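Local coordinates for acetyl-xylan esterase (Streptomyces lividans, PDB 2CC0), which hydrolyses acetyl esters on xylan with the help of a bound metal ion, an activity involved in plant cell wall degradation, at residues R27-R32 / A164-A169; T34-G39 / W58-S63; P96-P101 / I182-G187; Q141-L146 / Q170-K175. All blocks are in the same frame, centred on the assembly; numbering follows the deposited sequence. Where two conformers were deposited one is given.

Contact 1. Residues R27-R32 / A164-A169; sequences RQNGLR and AIPRIA
The flat carboxamide of Asn29 meets Pro166 over one face: Pro166 CA lies 3.5 Å from Asn29 OD1, and the proline ring extends past the same face, with its CG 4.0 Å from Asn29 ND2. Toward that face, but off the amide on the side of CB and ND2, comes Ile165 CG2. Asn29 ND2 itself is hydrogen-bonded to Ala25 O, in the last turn of helix 19-28, which probably fixes which end of the amide is nitrogen and which is oxygen. The meeting place is the Schellman motif that ends helix 19-28. Gly30, at positive phi, is its C-prime residue; Gly30 N binds Arg27 O and Leu31 N binds Leu26 O. This turn is laid against helix 159-174, so the contact joins two helices packed outside the parallel sheet. With CG beside the backbone N (chi1 -73°) and the amide turned about chi2 of -81°, Asn29 presents its flat side to the proline. Beside the amide the contact is mainly apolar. Ala169 CB sits 3.9 Å from Asn29 CB and also touches the Asn29 carbonyl oxygen. Leu31 CD1 makes the closer contacts of its side chain, 3.9 Å from Ile165 CG2 and 4.1 Å from Ile168 CG2. No hydrogen bond spans the two segments. The more distant branch, Leu31 CD2, comes to 4.2 Å from Ala169 CA.

Contact 2. Residues T34-G39 / W58-S63; sequences TMFNQG and WVANHS. With ZN (zinc ion), chain C.
Backbone hydrogen bonds join Thr34-Gly39 to Trp58-Ser63 as neighbouring parallel strands. Met35 N reaches Trp58 O at 2.8 Å in an almost straight bond (174°), and Met35 O takes Ala60 N. Asn37 repeats the pattern with Ala60 O and His62 N, though its two bonds are more bent. Past the strands, Gly39 N still finds Ser63 O at 2.8 Å.

Apolar contact centres on Phe36. Ala60 CB rests over one face of its ring, 3.7 Å from the centroid and displaced toward CD2 and CE2, while Asn61 O lies at the ring edge, 3.7 Å from Phe36 CD2. Arg100 makes a cation-pi contact with the same ring. A serine in place of Phe36 would probably leave the Ala60 methyl without its aromatic cover and Arg100 without its pi partner.

These strands belong to the beta/alpha fold of polysaccharide deacetylases, whose strand ends carry the metal site. Here His62 NE2 binds the zinc ion at 2.1 Å, with Asp13, His66 and a water also bound. With CG opposite the backbone N (chi1 -165°), the imidazole passes Phe36 O on its way to the metal, and ND1 is held by Arg100 O.

Among the polar side chains, Asn61 OD1 accepts from Ser63 N at 2.9 Å, an Asx turn, and Asn61 ND2 bonds to Gln85 OE1, while Asn37 ND2 passes 3.5 Å from Val59 CG1 and bonds to Gln52.

Contact 3. Residues P96-P101 / I182-G187; sequences PKLFRP and ISPQTG
The hairpin of strands 181-182 and 189-190 brings Ile182, at the end of its first strand, and Pro184, in its connecting loop, against Leu98 of the short strand 98-99. Leu98 does most of the touching: CD1 faces Ile182, while CD2 reaches mainly Pro184. CD1 comes to 3.8 Å from Ile182 CB and 4.0 Å from Ile182 CG2, the two side chains crossing at a slant; CD2 lies 4.0 Å from Pro184 CA. With CG placed beside the backbone N (chi1 -52°) and the chain extended beyond it, the fork of the leucine is carried to the hairpin. Replacing Leu98 by a glycine would probably open a gap beside Ile182 and take from Pro184 the leucine methyl beside its CA. Alongside, Lys97 adds its CB, 4.1 Å from Pro184 CG.

The turn has its own internal bonds. Ser183 OG accepts from Thr186 N at 3.2 Å, an ST motif, and more weakly from Gln185 N, while Gly187 N reaches Ser183 O at 2.7 Å. Pro184 O is taken up outside the contact, by Thr120 OG1 and by Arg111 of the second subunit. Leu98 also packs on Ala60 and Val122, which ties the hairpin to the sheet. No hydrogen bond crosses between the segments, which implies that they fit by aliphatic shape, while polar groups are bonded within the loop or by Thr120 and the second subunit.

Contact 4. Residues Q141-L146 / Q170-K175; sequences QAVSRL and QTLAGK
Lys175 reaches from the C-terminal end of helix 159-174 to the carbonyl of Ser144. Its CB points toward segment 141-146, and the chain runs out extended through CG before bending at CD and CE (chi3 132°, chi4 -142°). CE is the first atom to meet the other segment, 3.4 Å from Ser144 O. One atom further, NZ donates to that same oxygen at 2.6 Å, arriving from above the carbonyl plane, 38° out of it. The amine also donates at 2.8 Å to a water that in turn donates to Val143 O and Leu146 O, so the ammonium charge is probably eased by Ser144 O directly and by Val143 O and Leu146 O through the water.

Closer to the helix axes the contact is apolar. Thr171 CG2 rests 3.7 Å from Ser144 CA, while Thr171 OG1 is bound to Arg167 O. Ser144 OG likewise turns back to its own helix, donating a hydrogen bond to Gln141 O at 2.7 Å. Deeper still, Val143 CG1 meets Leu172 CD2 at 4.0 Å, the side chains nearly perpendicular. Helices 136-144 and 159-174 thus lie side by side over the sheet, Val143 and, just past the helix, Leu146 packing on Ile152 of strand 151-155, Leu146 and Leu172 on Val7 of strand 5-12.

Overall arrangement
Contacts 1 and 4, centres about 11 Å apart, share helix 159-174, which meets the end of helix 19-28 and the loop after it in the one and the end of helix 136-144 in the other. Ile168 CG1 packs on Val143 CG2 at 3.8 Å. Contact 2 carries the zinc ligand His62, and contact 3 lies about 10 Å away, centre to centre. Asn61 O and Arg100 N, 3.0 Å apart, probably hydrogen-bond between them, although the side chain of Leu98 is about 14 Å from the zinc ion. Contact 1 joins contact 2 where Arg32 CZ touches Trp58 CZ2 at 3.4 Å. Contact 4 stays about 11 and 9 Å from contacts 2 and 3 (nearest atoms).

Contact 1. Residues R27-R32 / A164-A169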
loop_
_atom_site.group_PDB
_atom_site.type_symbol
_atom_site.label_atom_id
_atom_site.label_comp_id
_atom_site.label_asym_id
_atom_site.label_seq_id
_atom_site.Cartn_x
_atom_site.Cartn_y
_atom_site.Cartn_z
ATOM N N ARG A 27 5.311 -17.285 18.637
ATOM C CA ARG A 27 6.508 -18.110 18.415
ATOM C C ARG A 27 6.180 -19.609 18.447
ATOM O O ARG A 27 6.697 -20.372 17.630
ATOM C CB ARG A 27 7.624 -17.782 19.405
ATOM C CG ARG A 27 8.924 -18.562 19.054
ATOM C CD ARG A 27 10.176 -17.850 19.463
ATOM N NE ARG A 27 11.330 -18.261 18.641
ATOM C CZ ARG A 27 12.435 -17.531 18.517
ATOM N NH1 ARG A 27 12.526 -16.379 19.154
ATOM N NH2 ARG A 27 13.456 -17.959 17.775
ATOM N N GLN A 28 5.320 -20.032 19.369
ATOM C CA GLN A 28 4.984 -21.466 19.470
ATOM C C GLN A 28 4.274 -21.968 18.214
ATOM O O GLN A 28 4.345 -23.158 17.875
ATOM C CB GLN A 28 4.158 -21.751 20.710
ATOM C CG GLN A 28 4.943 -21.576 21.995
ATOM C CD GLN A 28 4.033 -21.403 23.201
ATOM O OE1 GLN A 28 2.843 -21.721 23.136
ATOM N NE2 GLN A 28 4.576 -20.869 24.296
ATOM N N ASN A 29 3.616 -21.039 17.510
ATOM C CA ASN A 29 2.897 -21.365 16.292
ATOM C C ASN A 29 3.639 -20.968 15.016
ATOM O O ASN A 29 3.081 -21.038 13.917
ATOM C CB ASN A 29 1.497 -20.774 16.347
ATOM C CG ASN A 29 0.601 -21.539 17.321
ATOM O OD1 ASN A 29 0.064 -22.584 16.970
ATOM N ND2 ASN A 29 0.469 -21.042 18.543
ATOM N N GLY A 30 4.900 -20.579 15.186
ATOM C CA GLY A 30 5.815 -20.341 14.076
ATOM C C GLY A 30 5.479 -19.089 13.294
ATOM O O GLY A 30 5.731 -19.020 12.083
ATOM N N LEU A 31 4.899 -18.108 13.976
ATOM C CA LEU A 31 4.455 -16.875 13.300
ATOM C C LEU A 31 5.325 -15.684 13.698
ATOM O O LEU A 31 5.758 -15.568 14.855
ATOM C CB LEU A 31 2.993 -16.559 13.661
ATOM C CG LEU A 31 1.905 -17.551 13.269
ATOM C CD1 LEU A 31 0.603 -17.084 13.917
ATOM C CD2 LEU A 31 1.810 -17.625 11.741
ATOM N N ARG A 32 5.568 -14.799 12.734
ATOM C CA ARG A 32 6.240 -13.529 12.975
ATOM C C ARG A 32 5.266 -12.416 12.615
ATOM O O ARG A 32 4.322 -12.621 11.822
ATOM C CB ARG A 32 7.528 -13.409 12.168
ATOM C CG ARG A 32 8.517 -14.565 12.487
ATOM C CD ARG A 32 9.738 -14.502 11.627
ATOM N NE ARG A 32 10.606 -13.421 12.090
ATOM C CZ ARG A 32 11.764 -13.080 11.534
ATOM N NH1 ARG A 32 12.229 -13.744 10.464
ATOM N NH2 ARG A 32 12.469 -12.076 12.045
ATOM N N ALA A 164 -7.018 -16.864 19.115
ATOM C CA ALA A 164 -7.027 -17.109 17.671
ATOM C C ALA A 164 -5.703 -17.589 17.093
ATOM O O ALA A 164 -5.674 -18.137 15.990
ATOM C CB ALA A 164 -7.476 -15.814 16.934
ATOM N N ILE A 165 -4.600 -17.376 17.813
ATOM C CA ILE A 165 -3.278 -17.581 17.203
ATOM C C ILE A 165 -3.078 -18.982 16.559
ATOM O O ILE A 165 -2.673 -19.062 15.406
ATOM C CB ILE A 165 -2.115 -17.198 18.155
ATOM C CG1 ILE A 165 -2.211 -15.728 18.579
ATOM C CG2 ILE A 165 -0.764 -17.544 17.541
ATOM C CD1 ILE A 165 -2.289 -14.699 17.426
ATOM N N PRO A 166 -3.363 -20.086 17.293
ATOM C CA PRO A 166 -3.179 -21.376 16.601
ATOM C C PRO A 166 -4.002 -21.535 15.308
ATOM O O PRO A 166 -3.461 -21.990 14.299
ATOM C CB PRO A 166 -3.584 -22.429 17.659
ATOM C CG PRO A 166 -3.495 -21.711 18.960
ATOM C CD PRO A 166 -3.834 -20.255 18.677
ATOM N N ARG A 167 -5.273 -21.138 15.325
ATOM C CA ARG A 167 -6.107 -21.202 14.121
ATOM C C ARG A 167 -5.671 -20.240 13.019
ATOM O O ARG A 167 -5.863 -20.524 11.830
ATOM C CB ARG A 167 -7.572 -20.992 14.463
ATOM C CG ARG A 167 -8.196 -22.241 15.095
ATOM C CD ARG A 167 -9.552 -21.912 15.685
ATOM N NE ARG A 167 -10.549 -21.586 14.665
ATOM C CZ ARG A 167 -11.675 -20.913 14.910
ATOM N NH1 ARG A 167 -11.961 -20.497 16.145
ATOM N NH2 ARG A 167 -12.522 -20.652 13.919
ATOM N N ILE A 168 -5.074 -19.122 13.394
ATOM C CA ILE A 168 -4.443 -18.243 12.383
ATOM C C ILE A 168 -3.296 -18.976 11.662
ATOM O O ILE A 168 -3.213 -18.990 10.419
ATOM C CB ILE A 168 -3.978 -16.926 13.025
ATOM C CG1 ILE A 168 -5.224 -16.074 13.382
ATOM C CG2 ILE A 168 -3.000 -16.183 12.095
ATOM C CD1 ILE A 168 -4.944 -14.798 14.189
ATOM N N ALA A 169 -2.414 -19.610 12.434
ATOM C CA ALA A 169 -1.301 -20.374 11.868
ATOM C C ALA A 169 -1.857 -21.473 10.951
ATOM O O ALA A 169 -1.354 -21.673 9.846
ATOM C CB ALA A 169 -0.446 -20.969 12.978
#

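Contact 2. Residues T34-G39 / W58-S63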
loop_
_atom_site.group_PDB
_atom_site.type_symbol
_atom_site.label_atom_id
_atom_site.label_comp_id
_atom_site.label_asym_id
_atom_site.label_seq_id
_atom_site.Cartn_x
_atom_site.Cartn_y
_atom_site.Cartn_z
ATOM N N THR A 34 4.499 -7.765 12.911
ATOM C CA THR A 34 4.948 -6.413 13.168
ATOM C C THR A 34 4.119 -5.793 14.278
ATOM O O THR A 34 2.878 -5.755 14.193
ATOM C CB THR A 34 4.873 -5.530 11.887
ATOM O OG1 THR A 34 5.644 -6.148 10.876
ATOM C CG2 THR A 34 5.481 -4.142 12.184
ATOM N N MET A 35 4.815 -5.341 15.322
ATOM C CA MET A 35 4.164 -4.755 16.522
ATOM C C MET A 35 4.245 -3.236 16.391
ATOM O O MET A 35 5.359 -2.665 16.468
ATOM C CB MET A 35 4.864 -5.212 17.817
ATOM C CG MET A 35 5.314 -6.700 17.810
ATOM S SD MET A 35 4.002 -7.866 17.387
ATOM C CE MET A 35 3.198 -8.084 18.966
ATOM N N PHE A 36 3.074 -2.590 16.214
ATOM C CA PHE A 36 3.008 -1.122 16.096
ATOM C C PHE A 36 2.798 -0.578 17.512
ATOM O O PHE A 36 1.661 -0.473 17.995
ATOM C CB PHE A 36 1.898 -0.698 15.135
ATOM C CG PHE A 36 2.261 -0.898 13.696
ATOM C CD1 PHE A 36 2.052 -2.141 13.080
ATOM C CD2 PHE A 36 2.847 0.147 12.956
ATOM C CE1 PHE A 36 2.406 -2.320 11.729
ATOM C CE2 PHE A 36 3.190 -0.042 11.612
ATOM C CZ PHE A 36 2.974 -1.264 11.015
ATOM N N ASN A 37 3.921 -0.314 18.182
ATOM C CA ASN A 37 3.898 0.134 19.592
ATOM C C ASN A 37 3.596 1.625 19.728
ATOM O O ASN A 37 4.061 2.442 18.917
ATOM C CB ASN A 37 5.262 -0.111 20.261
ATOM C CG ASN A 37 5.579 -1.591 20.505
ATOM O OD1 ASN A 37 4.733 -2.518 20.384
ATOM N ND2 ASN A 37 6.785 -1.809 20.927
ATOM N N GLN A 38 2.908 1.999 20.810
ATOM C CA GLN A 38 2.849 3.425 21.175
ATOM C C GLN A 38 4.133 3.796 21.916
ATOM O O GLN A 38 4.611 3.031 22.771
ATOM C CB GLN A 38 1.671 3.718 22.101
ATOM C CG GLN A 38 0.317 3.567 21.386
ATOM C CD GLN A 38 -0.824 4.009 22.248
ATOM O OE1 GLN A 38 -0.668 4.919 23.059
ATOM N NE2 GLN A 38 -1.977 3.374 22.083
ATOM N N GLY A 39 4.662 4.974 21.611
ATOM C CA GLY A 39 5.909 5.426 22.280
ATOM C C GLY A 39 5.782 5.438 23.805
ATOM O O GLY A 39 6.708 5.026 24.517
ATOM N N TRP A 58 9.016 -7.628 14.351
ATOM C CA TRP A 58 9.523 -6.311 13.934
ATOM C C TRP A 58 8.732 -5.299 14.731
ATOM O O TRP A 58 7.571 -5.542 15.074
ATOM C CB TRP A 58 9.343 -6.102 12.431
ATOM C CG TRP A 58 10.056 -7.189 11.683
ATOM C CD1 TRP A 58 11.402 -7.262 11.437
ATOM C CD2 TRP A 58 9.478 -8.391 11.148
ATOM N NE1 TRP A 58 11.698 -8.443 10.758
ATOM C CE2 TRP A 58 10.536 -9.150 10.573
ATOM C CE3 TRP A 58 8.178 -8.900 11.092
ATOM C CZ2 TRP A 58 10.320 -10.393 9.935
ATOM C CZ3 TRP A 58 7.963 -10.140 10.465
ATOM C CH2 TRP A 58 9.039 -10.878 9.899
ATOM N N VAL A 59 9.374 -4.195 15.070
ATOM C CA VAL A 59 8.736 -3.185 15.924
ATOM C C VAL A 59 8.602 -1.908 15.094
ATOM O O VAL A 59 9.553 -1.474 14.422
ATOM C CB VAL A 59 9.573 -2.896 17.199
ATOM C CG1 VAL A 59 8.802 -1.920 18.099
ATOM C CG2 VAL A 59 9.885 -4.215 17.923
ATOM N N ALA A 60 7.412 -1.320 15.155
ATOM C CA ALA A 60 7.079 -0.158 14.355
ATOM C C ALA A 60 6.400 0.921 15.198
ATOM O O ALA A 60 6.083 0.701 16.370
ATOM C CB ALA A 60 6.209 -0.557 13.155
ATOM N N ASN A 61 6.263 2.097 14.591
ATOM C CA ASN A 61 5.846 3.342 15.285
ATOM C C ASN A 61 4.334 3.540 15.181
ATOM O O ASN A 61 3.788 3.545 14.063
ATOM C CB ASN A 61 6.629 4.512 14.636
ATOM C CG ASN A 61 6.423 5.869 15.313
ATOM O OD1 ASN A 61 5.314 6.245 15.712
ATOM N ND2 ASN A 61 7.510 6.659 15.346
ATOM N N HIS A 62 3.665 3.728 16.323
ATOM C CA HIS A 62 2.211 3.925 16.336
ATOM C C HIS A 62 1.830 5.226 17.089
ATOM O O HIS A 62 0.731 5.312 17.642
ATOM C CB HIS A 62 1.499 2.704 16.926
ATOM C CG HIS A 62 0.019 2.648 16.652
ATOM N ND1 HIS A 62 -0.554 3.029 15.450
ATOM C CD2 HIS A 62 -0.994 2.188 17.417
ATOM C CE1 HIS A 62 -1.866 2.832 15.503
ATOM N NE2 HIS A 62 -2.158 2.324 16.687
ATOM N N SER A 63 2.712 6.235 17.010
ATOM C CA SER A 63 2.609 7.528 17.737
ATOM C C SER A 63 2.901 7.361 19.227
ATOM O O SER A 63 3.028 6.229 19.717
ATOM C CB SER A 63 1.250 8.211 17.542
ATOM O OG SER A 63 0.287 7.676 18.449
HETATM ZN ZN ZN C . -4.049 2.044 17.565
HETATM O O HOH W 1 -5.830 1.130 18.123
#

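Contact 3. Residues P96-P101 / I182-G187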
loop_
_atom_site.group_PDB
_atom_site.type_symbol
_atom_site.label_atom_id
_atom_site.label_comp_id
_atom_site.label_asym_id
_atom_site.label_seq_id
_atom_site.Cartn_x
_atom_site.Cartn_y
_atom_site.Cartn_z
ATOM N N PRO A 96 12.428 2.352 14.004
ATOM C CA PRO A 96 11.384 1.924 13.043
ATOM C C PRO A 96 11.474 2.546 11.650
ATOM O O PRO A 96 11.877 3.701 11.491
ATOM C CB PRO A 96 10.069 2.364 13.715
ATOM C CG PRO A 96 10.394 2.391 15.190
ATOM C CD PRO A 96 11.857 2.884 15.250
ATOM N N LYS A 97 11.089 1.744 10.656
ATOM C CA LYS A 97 10.932 2.241 9.291
ATOM C C LYS A 97 9.481 2.325 8.868
ATOM O O LYS A 97 9.193 2.839 7.781
ATOM C CB LYS A 97 11.705 1.368 8.274
ATOM C CG LYS A 97 13.242 1.367 8.429
ATOM C CD LYS A 97 13.869 2.737 8.355
ATOM C CE LYS A 97 13.637 3.419 7.025
ATOM N NZ LYS A 97 14.161 4.812 6.967
ATOM N N LEU A 98 8.575 1.848 9.734
ATOM C CA LEU A 98 7.127 1.816 9.445
ATOM C C LEU A 98 6.330 2.593 10.486
ATOM O O LEU A 98 6.653 2.564 11.676
ATOM C CB LEU A 98 6.610 0.375 9.446
ATOM C CG LEU A 98 7.371 -0.623 8.558
ATOM C CD1 LEU A 98 6.799 -2.000 8.772
ATOM C CD2 LEU A 98 7.343 -0.196 7.074
ATOM N N PHE A 99 5.274 3.268 10.032
ATOM C CA PHE A 99 4.418 4.040 10.921
ATOM C C PHE A 99 2.974 3.766 10.569
ATOM O O PHE A 99 2.599 3.826 9.394
ATOM C CB PHE A 99 4.713 5.542 10.737
ATOM C CG PHE A 99 3.716 6.448 11.446
ATOM C CD1 PHE A 99 3.765 6.609 12.832
ATOM C CD2 PHE A 99 2.707 7.106 10.714
ATOM C CE1 PHE A 99 2.819 7.430 13.474
ATOM C CE2 PHE A 99 1.755 7.918 11.339
ATOM C CZ PHE A 99 1.817 8.089 12.740
ATOM N N ARG A 100 2.153 3.473 11.579
ATOM C CA ARG A 100 0.711 3.335 11.325
ATOM C C ARG A 100 -0.004 4.477 12.030
ATOM O O ARG A 100 0.122 4.623 13.261
ATOM C CB ARG A 100 0.173 1.982 11.819
ATOM C CG ARG A 100 -1.344 1.855 11.654
ATOM C CD ARG A 100 -1.734 0.438 11.974
ATOM N NE ARG A 100 -1.507 -0.462 10.836
ATOM C CZ ARG A 100 -1.413 -1.788 10.966
ATOM N NH1 ARG A 100 -1.465 -2.332 12.185
ATOM N NH2 ARG A 100 -1.249 -2.547 9.895
ATOM N N PRO A 101 -0.740 5.310 11.272
ATOM C CA PRO A 101 -1.429 6.413 11.935
ATOM C C PRO A 101 -2.518 5.848 12.859
ATOM O O PRO A 101 -3.244 4.918 12.477
ATOM C CB PRO A 101 -2.117 7.152 10.774
ATOM C CG PRO A 101 -1.402 6.719 9.532
ATOM C CD PRO A 101 -1.004 5.280 9.818
ATOM N N ILE A 182 6.885 -6.430 6.518
ATOM C CA ILE A 182 6.302 -5.396 5.666
ATOM C C ILE A 182 7.399 -4.548 5.038
ATOM O O ILE A 182 8.254 -3.972 5.738
ATOM C CB ILE A 182 5.269 -4.518 6.445
ATOM C CG1 ILE A 182 4.059 -5.396 6.856
ATOM C CG2 ILE A 182 4.822 -3.331 5.579
ATOM C CD1 ILE A 182 3.187 -4.794 7.973
ATOM N N SER A 183 7.393 -4.515 3.703
ATOM C CA SER A 183 8.396 -3.775 2.955
ATOM C C SER A 183 8.300 -2.262 3.198
ATOM O O SER A 183 7.235 -1.678 2.974
ATOM C CB SER A 183 8.184 -4.016 1.465
ATOM O OG SER A 183 9.020 -3.126 0.733
ATOM N N PRO A 184 9.405 -1.611 3.610
ATOM C CA PRO A 184 9.349 -0.140 3.651
ATOM C C PRO A 184 9.198 0.524 2.280
ATOM O O PRO A 184 8.773 1.673 2.212
ATOM C CB PRO A 184 10.715 0.260 4.261
ATOM C CG PRO A 184 11.179 -0.970 4.973
ATOM C CD PRO A 184 10.698 -2.119 4.112
ATOM N N GLN A 185 9.522 -0.198 1.199
ATOM C CA GLN A 185 9.414 0.367 -0.134
ATOM C C GLN A 185 7.946 0.394 -0.567
ATOM O O GLN A 185 7.421 1.432 -1.012
ATOM C CB GLN A 185 10.282 -0.448 -1.104
ATOM C CG GLN A 185 11.780 -0.339 -0.797
ATOM C CD GLN A 185 12.428 -1.648 -0.309
ATOM O OE1 GLN A 185 12.588 -1.859 0.895
ATOM N NE2 GLN A 185 12.819 -2.525 -1.258
ATOM N N THR A 186 7.283 -0.747 -0.415
ATOM C CA THR A 186 5.931 -0.926 -0.960
ATOM C C THR A 186 4.800 -0.963 0.052
ATOM O O THR A 186 3.623 -0.845 -0.343
ATOM C CB THR A 186 5.827 -2.250 -1.776
ATOM O OG1 THR A 186 5.936 -3.360 -0.865
ATOM C CG2 THR A 186 6.895 -2.342 -2.817
ATOM N N GLY A 187 5.116 -1.174 1.336
ATOM C CA GLY A 187 4.094 -1.349 2.368
ATOM C C GLY A 187 3.327 -2.666 2.279
ATOM O O GLY A 187 2.286 -2.826 2.929
#

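Contact 4. Residues Q141-L146 / Q170-K175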
loop_
_atom_site.group_PDB
_atom_site.type_symbol
_atom_site.label_atom_id
_atom_site.label_comp_id
_atom_site.label_asym_id
_atom_site.label_seq_id
_atom_site.Cartn_x
_atom_site.Cartn_y
_atom_site.Cartn_z
ATOM N N GLN A 141 -11.569 -15.775 10.500
ATOM C CA GLN A 141 -12.215 -15.519 9.212
ATOM C C GLN A 141 -11.579 -14.323 8.488
ATOM O O GLN A 141 -11.357 -14.349 7.275
ATOM C CB GLN A 141 -13.711 -15.277 9.424
ATOM C CG GLN A 141 -14.498 -14.997 8.140
ATOM C CD GLN A 141 -14.372 -16.105 7.079
ATOM O OE1 GLN A 141 -14.490 -15.844 5.880
ATOM N NE2 GLN A 141 -14.139 -17.335 7.520
ATOM N N ALA A 142 -11.290 -13.259 9.246
ATOM C CA ALA A 142 -10.635 -12.065 8.663
ATOM C C ALA A 142 -9.259 -12.454 8.094
ATOM O O ALA A 142 -8.900 -12.060 6.991
ATOM C CB ALA A 142 -10.499 -10.961 9.714
ATOM N N VAL A 143 -8.478 -13.235 8.844
ATOM C CA VAL A 143 -7.193 -13.729 8.363
ATOM C C VAL A 143 -7.346 -14.549 7.077
ATOM O O VAL A 143 -6.520 -14.427 6.166
ATOM C CB VAL A 143 -6.425 -14.526 9.470
ATOM C CG1 VAL A 143 -5.257 -15.295 8.875
ATOM C CG2 VAL A 143 -5.950 -13.585 10.562
ATOM N N SER A 144 -8.421 -15.339 7.000
ATOM C CA SER A 144 -8.694 -16.169 5.812
ATOM C C SER A 144 -8.914 -15.360 4.516
ATOM O O SER A 144 -8.828 -15.903 3.417
ATOM C CB SER A 144 -9.863 -17.136 6.061
ATOM O OG SER A 144 -11.126 -16.540 5.799
ATOM N N ARG A 145 -9.189 -14.064 4.646
ATOM C CA ARG A 145 -9.402 -13.209 3.480
ATOM C C ARG A 145 -8.116 -12.677 2.866
ATOM O O ARG A 145 -8.136 -12.108 1.764
ATOM C CB ARG A 145 -10.304 -12.051 3.860
ATOM C CG ARG A 145 -11.661 -12.527 4.306
ATOM C CD ARG A 145 -12.663 -11.473 4.050
ATOM N NE ARG A 145 -12.527 -10.359 4.977
ATOM C CZ ARG A 145 -13.014 -10.341 6.218
ATOM N NH1 ARG A 145 -13.662 -11.395 6.714
ATOM N NH2 ARG A 145 -12.853 -9.264 6.975
ATOM N N LEU A 146 -7.005 -12.834 3.587
ATOM C CA LEU A 146 -5.747 -12.257 3.136
ATOM C C LEU A 146 -5.145 -13.045 1.993
ATOM O O LEU A 146 -5.066 -14.272 2.061
ATOM C CB LEU A 146 -4.728 -12.228 4.272
ATOM C CG LEU A 146 -5.041 -11.369 5.495
ATOM C CD1 LEU A 146 -4.111 -11.768 6.648
ATOM C CD2 LEU A 146 -4.902 -9.893 5.126
ATOM N N GLN A 170 -2.913 -22.158 11.408
ATOM C CA GLN A 170 -3.557 -23.219 10.612
ATOM C C GLN A 170 -4.145 -22.725 9.313
ATOM O O GLN A 170 -3.972 -23.351 8.253
ATOM C CB GLN A 170 -4.655 -23.889 11.446
ATOM C CG GLN A 170 -4.081 -24.719 12.573
ATOM C CD GLN A 170 -5.119 -25.067 13.613
ATOM O OE1 GLN A 170 -6.322 -25.085 13.328
ATOM N NE2 GLN A 170 -4.660 -25.334 14.833
ATOM N N THR A 171 -4.837 -21.586 9.400
ATOM C CA THR A 171 -5.433 -20.956 8.230
ATOM C C THR A 171 -4.367 -20.617 7.186
ATOM O O THR A 171 -4.532 -20.924 6.000
ATOM C CB THR A 171 -6.218 -19.698 8.648
ATOM O OG1 THR A 171 -7.260 -20.092 9.547
ATOM C CG2 THR A 171 -6.848 -18.994 7.430
ATOM N N LEU A 172 -3.279 -19.978 7.618
ATOM C CA LEU A 172 -2.219 -19.605 6.692
ATOM C C LEU A 172 -1.574 -20.845 6.072
ATOM O O LEU A 172 -1.393 -20.904 4.854
ATOM C CB LEU A 172 -1.161 -18.739 7.374
ATOM C CG LEU A 172 -1.682 -17.356 7.791
ATOM C CD1 LEU A 172 -0.539 -16.609 8.492
ATOM C CD2 LEU A 172 -2.234 -16.575 6.593
ATOM N N ALA A 173 -1.253 -21.829 6.911
ATOM C CA ALA A 173 -0.612 -23.064 6.451
ATOM C C ALA A 173 -1.496 -23.771 5.432
ATOM O O ALA A 173 -1.010 -24.201 4.392
ATOM C CB ALA A 173 -0.266 -23.986 7.632
ATOM N N GLY A 174 -2.795 -23.850 5.711
ATOM C CA GLY A 174 -3.755 -24.447 4.763
ATOM C C GLY A 174 -3.741 -23.820 3.375
ATOM O O GLY A 174 -4.050 -24.495 2.362
ATOM N N LYS A 175 -3.356 -22.547 3.313
ATOM C CA LYS A 175 -3.390 -21.763 2.090
ATOM C C LYS A 175 -2.027 -21.645 1.445
ATOM O O LYS A 175 -1.892 -20.983 0.421
ATOM C CB LYS A 175 -3.918 -20.359 2.393
ATOM C CG LYS A 175 -5.404 -20.329 2.633
ATOM C CD LYS A 175 -5.822 -18.977 3.096
ATOM C CE LYS A 175 -7.012 -18.527 2.303
ATOM N NZ LYS A 175 -6.950 -17.088 2.005
HETATM O O HOH W 2 -5.506 -16.102 4.222
HETATM O O HOH W 3 -6.151 -15.852 0.049
#